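Aspartate-semialdehyde dehydrogenase (Candida albicans, PDB 3HSK) catalyses the NADPH-dependent reductive dephosphorylation of 4-phospho-L-aspartate to its semialdehyde, the second step in making the aspartate family of amino acids. Local coordinates at residues V137-P142 against N359-A364; H316-P321 against D331-Y336. One frame throughout, in Å; residues are numbered along the deposited sequence.

Interaction 1 (V137-P142 against N359-A364); sequences VPIVNP and NTIIGA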
loop_
_atom_site.group_PDB
_atom_site.type_symbol
_atom_site.label_atom_id
_atom_site.label_comp_id
_atom_site.label_asym_id
_atom_site.label_seq_id
_atom_site.Cartn_x
_atom_site.Cartn_y
_atom_site.Cartn_z
ATOM N N VAL A 137 12.086 20.202 -1.374
ATOM C CA VAL A 137 11.118 19.852 -2.402
ATOM C C VAL A 137 10.615 21.216 -2.868
ATOM O O VAL A 137 9.842 21.862 -2.151
ATOM C CB VAL A 137 9.959 19.008 -1.824
ATOM C CG1 VAL A 137 8.858 18.777 -2.863
ATOM C CG2 VAL A 137 10.471 17.688 -1.274
ATOM N N PRO A 138 11.085 21.684 -4.041
ATOM C CA PRO A 138 10.900 23.083 -4.470
ATOM C C PRO A 138 9.460 23.581 -4.609
ATOM O O PRO A 138 9.246 24.793 -4.626
ATOM C CB PRO A 138 11.637 23.148 -5.814
ATOM C CG PRO A 138 11.742 21.739 -6.269
ATOM C CD PRO A 138 11.865 20.914 -5.028
ATOM N N ILE A 139 8.493 22.669 -4.701
ATOM C CA ILE A 139 7.081 23.047 -4.766
ATOM C C ILE A 139 6.453 23.087 -3.369
ATOM O O ILE A 139 5.261 23.372 -3.216
ATOM C CB ILE A 139 6.253 22.108 -5.713
ATOM C CG1 ILE A 139 6.143 20.687 -5.144
ATOM C CG2 ILE A 139 6.853 22.087 -7.117
ATOM C CD1 ILE A 139 4.966 19.880 -5.694
ATOM N N VAL A 140 7.271 22.814 -2.357
ATOM C CA VAL A 140 6.799 22.703 -0.978
ATOM C C VAL A 140 7.506 23.676 -0.019
ATOM O O VAL A 140 6.849 24.515 0.599
ATOM C CB VAL A 140 6.893 21.237 -0.475
ATOM C CG1 VAL A 140 6.832 21.164 1.039
ATOM C CG2 VAL A 140 5.780 20.407 -1.091
ATOM N N ASN A 141 8.829 23.568 0.100
ATOM C CA ASN A 141 9.590 24.396 1.037
ATOM C C ASN A 141 10.712 25.226 0.392
ATOM O O ASN A 141 11.853 25.183 0.861
ATOM C CB ASN A 141 10.162 23.536 2.170
ATOM C CG ASN A 141 11.226 22.564 1.686
ATOM O OD1 ASN A 141 11.194 22.122 0.534
ATOM N ND2 ASN A 141 12.179 22.230 2.564
ATOM N N PRO A 142 10.391 26.007 -0.661
ATOM C CA PRO A 142 11.429 26.849 -1.263
ATOM C C PRO A 142 12.008 27.889 -0.291
ATOM O O PRO A 142 13.098 28.422 -0.542
ATOM C CB PRO A 142 10.692 27.545 -2.418
ATOM C CG PRO A 142 9.255 27.465 -2.071
ATOM C CD PRO A 142 9.093 26.177 -1.340
ATOM N N ASN A 359 7.031 12.335 -11.960
ATOM C CA ASN A 359 8.480 12.474 -12.047
ATOM C C ASN A 359 8.928 13.744 -12.758
ATOM O O ASN A 359 9.961 14.321 -12.422
ATOM C CB ASN A 359 9.093 11.244 -12.730
ATOM C CG ASN A 359 10.602 11.297 -12.755
ATOM O OD1 ASN A 359 11.260 11.054 -11.740
ATOM N ND2 ASN A 359 11.162 11.649 -13.914
ATOM N N THR A 360 8.139 14.173 -13.738
ATOM C CA THR A 360 8.444 15.353 -14.541
ATOM C C THR A 360 8.635 16.602 -13.679
ATOM O O THR A 360 9.500 17.434 -13.969
ATOM C CB THR A 360 7.342 15.613 -15.601
ATOM O OG1 THR A 360 6.049 15.547 -14.978
ATOM C CG2 THR A 360 7.412 14.573 -16.722
ATOM N N ILE A 361 7.842 16.709 -12.611
ATOM C CA ILE A 361 7.835 17.893 -11.742
ATOM C C ILE A 361 8.633 17.661 -10.450
ATOM O O ILE A 361 9.532 18.444 -10.123
ATOM C CB ILE A 361 6.369 18.367 -11.412
ATOM C CG1 ILE A 361 5.568 18.685 -12.689
ATOM C CG2 ILE A 361 6.359 19.549 -10.428
ATOM C CD1 ILE A 361 6.253 19.638 -13.678
ATOM N N ILE A 362 8.307 16.591 -9.728
ATOM C CA ILE A 362 8.910 16.340 -8.414
ATOM C C ILE A 362 10.037 15.303 -8.421
ATOM O O ILE A 362 10.558 14.939 -7.364
ATOM C CB ILE A 362 7.839 15.996 -7.327
ATOM C CG1 ILE A 362 7.106 14.689 -7.661
ATOM C CG2 ILE A 362 6.859 17.163 -7.149
ATOM C CD1 ILE A 362 6.201 14.183 -6.558
ATOM N N GLY A 363 10.425 14.842 -9.611
ATOM C CA GLY A 363 11.589 13.956 -9.746
ATOM C C GLY A 363 12.872 14.737 -9.531
ATOM O O GLY A 363 12.892 15.960 -9.689
ATOM N N ALA A 364 13.943 14.030 -9.175
ATOM C CA ALA A 364 15.242 14.649 -8.868
ATOM C C ALA A 364 15.648 15.697 -9.892
ATOM O O ALA A 364 16.046 16.800 -9.522
ATOM C CB ALA A 364 16.322 13.591 -8.756
#

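Interaction 2 (H316-P321 against D331-Y336); sequences HVLDQP and DRDSGY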
loop_
_atom_site.group_PDB
_atom_site.type_symbol
_atom_site.label_atom_id
_atom_site.label_comp_id
_atom_site.label_asym_id
_atom_site.label_seq_id
_atom_site.Cartn_x
_atom_site.Cartn_y
_atom_site.Cartn_z
ATOM N N HIS A 316 -3.532 18.037 -8.716
ATOM C CA HIS A 316 -4.764 17.745 -9.437
ATOM C C HIS A 316 -5.650 16.829 -8.598
ATOM O O HIS A 316 -5.364 15.636 -8.432
ATOM C CB HIS A 316 -4.483 17.143 -10.817
ATOM C CG HIS A 316 -5.698 17.045 -11.694
ATOM N ND1 HIS A 316 -6.743 17.942 -11.626
ATOM C CD2 HIS A 316 -6.019 16.171 -12.678
ATOM C CE1 HIS A 316 -7.663 17.615 -12.516
ATOM N NE2 HIS A 316 -7.245 16.546 -13.171
ATOM N N VAL A 317 -6.709 17.414 -8.044
ATOM C CA VAL A 317 -7.707 16.676 -7.274
ATOM C C VAL A 317 -8.636 15.932 -8.250
ATOM O O VAL A 317 -9.179 16.528 -9.177
ATOM C CB VAL A 317 -8.502 17.621 -6.330
ATOM C CG1 VAL A 317 -9.600 16.879 -5.599
ATOM C CG2 VAL A 317 -7.569 18.284 -5.326
ATOM N N LEU A 318 -8.779 14.626 -8.045
ATOM C CA LEU A 318 -9.608 13.780 -8.898
ATOM C C LEU A 318 -10.800 13.235 -8.116
ATOM O O LEU A 318 -10.643 12.768 -6.986
ATOM C CB LEU A 318 -8.779 12.626 -9.466
ATOM C CG LEU A 318 -7.507 12.955 -10.259
ATOM C CD1 LEU A 318 -6.650 11.721 -10.385
ATOM C CD2 LEU A 318 -7.836 13.505 -11.634
ATOM N N ASP A 319 -11.983 13.294 -8.729
ATOM C CA ASP A 319 -13.238 12.923 -8.063
ATOM C C ASP A 319 -13.696 11.494 -8.332
ATOM O O ASP A 319 -14.523 10.963 -7.589
ATOM C CB ASP A 319 -14.360 13.893 -8.450
ATOM C CG ASP A 319 -14.143 15.289 -7.897
ATOM O OD1 ASP A 319 -13.797 15.411 -6.700
ATOM O OD2 ASP A 319 -14.325 16.263 -8.659
ATOM N N GLN A 320 -13.177 10.884 -9.399
ATOM C CA GLN A 320 -13.502 9.495 -9.713
ATOM C C GLN A 320 -12.981 8.603 -8.581
ATOM O O GLN A 320 -11.839 8.764 -8.136
ATOM C CB GLN A 320 -12.913 9.070 -11.059
ATOM C CG GLN A 320 -13.016 10.115 -12.176
ATOM C CD GLN A 320 -11.786 11.013 -12.264
ATOM O OE1 GLN A 320 -11.115 11.269 -11.264
ATOM N NE2 GLN A 320 -11.486 11.490 -13.463
ATOM N N PRO A 321 -13.827 7.686 -8.085
ATOM C CA PRO A 321 -13.493 6.882 -6.906
ATOM C C PRO A 321 -12.334 5.892 -7.078
ATOM O O PRO A 321 -11.860 5.345 -6.083
ATOM C CB PRO A 321 -14.799 6.128 -6.612
ATOM C CG PRO A 321 -15.529 6.114 -7.881
ATOM C CD PRO A 321 -15.171 7.372 -8.603
ATOM N N ASP A 331 0.586 10.530 -18.003
ATOM C CA ASP A 331 0.766 11.590 -18.982
ATOM C C ASP A 331 -0.223 12.724 -18.744
ATOM O O ASP A 331 0.166 13.890 -18.691
ATOM C CB ASP A 331 0.586 11.040 -20.402
ATOM C CG ASP A 331 1.473 9.847 -20.688
ATOM O OD1 ASP A 331 2.630 9.817 -20.205
ATOM O OD2 ASP A 331 1.008 8.934 -21.410
ATOM N N ARG A 332 -1.497 12.360 -18.609
ATOM C CA ARG A 332 -2.606 13.287 -18.378
ATOM C C ARG A 332 -2.239 14.425 -17.412
ATOM O O ARG A 332 -2.444 15.603 -17.713
ATOM C CB ARG A 332 -3.796 12.492 -17.830
ATOM C CG ARG A 332 -5.157 12.941 -18.304
ATOM C CD ARG A 332 -6.222 11.865 -18.039
ATOM N NE ARG A 332 -6.118 10.742 -18.973
ATOM C CZ ARG A 332 -7.060 9.816 -19.166
ATOM N NH1 ARG A 332 -8.204 9.861 -18.494
ATOM N NH2 ARG A 332 -6.861 8.840 -20.047
ATOM N N ASP A 333 -1.682 14.052 -16.262
ATOM C CA ASP A 333 -1.358 14.983 -15.186
ATOM C C ASP A 333 0.144 15.255 -15.042
ATOM O O ASP A 333 0.600 15.656 -13.974
ATOM C CB ASP A 333 -1.901 14.441 -13.862
ATOM C CG ASP A 333 -3.417 14.451 -13.790
ATOM O OD1 ASP A 333 -4.066 15.021 -14.691
ATOM O OD2 ASP A 333 -3.961 13.892 -12.817
ATOM N N SER A 334 0.909 15.040 -16.107
ATOM C CA SER A 334 2.366 15.226 -16.057
ATOM C C SER A 334 2.782 16.671 -15.751
ATOM O O SER A 334 3.931 16.924 -15.383
ATOM C CB SER A 334 3.025 14.737 -17.351
ATOM O OG SER A 334 2.601 15.508 -18.462
ATOM N N GLY A 335 1.845 17.609 -15.893
ATOM C CA GLY A 335 2.087 19.012 -15.554
ATOM C C GLY A 335 1.923 19.342 -14.078
ATOM O O GLY A 335 2.293 20.431 -13.644
ATOM N N TYR A 336 1.366 18.407 -13.307
ATOM C CA TYR A 336 1.186 18.587 -11.870
ATOM C C TYR A 336 2.287 17.894 -11.068
ATOM O O TYR A 336 2.895 16.936 -11.535
ATOM C CB TYR A 336 -0.172 18.038 -11.423
ATOM C CG TYR A 336 -1.378 18.741 -12.008
ATOM C CD1 TYR A 336 -1.949 18.305 -13.197
ATOM C CD2 TYR A 336 -1.964 19.825 -11.356
ATOM C CE1 TYR A 336 -3.065 18.935 -13.734
ATOM C CE2 TYR A 336 -3.088 20.467 -11.888
ATOM C CZ TYR A 336 -3.628 20.013 -13.078
ATOM O OH TYR A 336 -4.736 20.632 -13.618
#

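Interaction 1 (V137-P142 against N359-A364)
Ile139 reaches across to Ile362 and Ile361 in a small, wholly apolar contact, with no hydrogen bond between the two segments. The closest approach is methyl to methyl: Ile139 CD1 lies 3.6 Å from Ile362 CG2, and Ile139 CG1 follows behind at 4.1 Å from the same Ile362 CG2. With chi1 at 68°, CG1 of Ile139 sits between its own backbone N and carbonyl carbon, which sends the longer branch to Ile362 and leaves the other methyl for Ile361, where Ile139 CG2 meets Ile361 CG2 at 4.2 Å. Ile362 has nearly the same first torsion, but it offers its short branch, and the two side chains run obliquely to one another. Behind Ile139 the loop is closed by its own bonds: Val137 O accepts from both Val140 N and Asn141 N, while Asn141 OD1 receives Val137 N in the carbonyl plane at 2.9 Å. Ile362 also lies close to the probable catalytic centre, the nearest atoms of its side chain and that of Cys172, the predicted acyl-thioester nucleophile, being about 4 Å apart; Asn359, a probable NADP contact, opens the same short helix. The contact thus joins the loop between strand 135-136 and helix 146-157 to helix 359-362, with Leu370 of helix 364-376 against Ile139 and Ala175 of helix 172-188 against Ile362.

Interaction 2 (H316-P321 against D331-Y336)
An offset aromatic stack, reinforced by a CH-pi contact, joins strand 315-318, outermost within the chain in the mixed sheet of the dimerisation domain, to the loop of two type I beta turns that leads into strand 338-345. That strand is also the sheet neighbour of 315-318, so the contact lies beside the start of a parallel pair. The rings of His316 and Tyr336 are nearly parallel, their planes 13° apart and their centroids separated by 4.8 Å. The offset puts the imidazole toward the hydroxyl end of the phenol, where Tyr336 OH lies over one face of the His316 ring, and leaves His316 CB above the middle of the Tyr336 ring, 3.5 Å from its centroid and almost on the normal. His316 CG stands anti to the backbone N (chi1 -170°), which carries the imidazole from CB out along the phenol. Asp333, which opens the turn that Tyr336 closes, crosses the histidine at about a right angle, its carboxylate plane 80° from the ring. Asp333 OD2 is hydrogen-bonded to Ser339 OG and also lies at the imidazole edge, in plane, 3.1 Å from His316 CD2; the carboxylate faces this ring carbon and not a ring nitrogen, with Asp333 OD1 3.0 Å from the same His316 CD2.

Interaction 1 lies in the interior, its centre about 4 Å from that of the chain, and is made purely of aliphatic side chains; interaction 2 is only partly buried, its centre about 20 Å from that of the chain, and combines stacked rings with a carboxylate. Interaction 1 joins a loop of the NAD-binding part to the dimerisation part, whereas interaction 2 stays within the latter, its segments separated by only nine residues of chain. Their centres are about 17 Å apart, yet segments 359-364 and 331-336 touch directly. Thr360 OG1 probably hydrogen-bonds to Ser334 O at 2.6 Å, and Ile361 CG1 packs against Tyr336 O, placing the double turn of interaction 2 against the short helix of interaction 1.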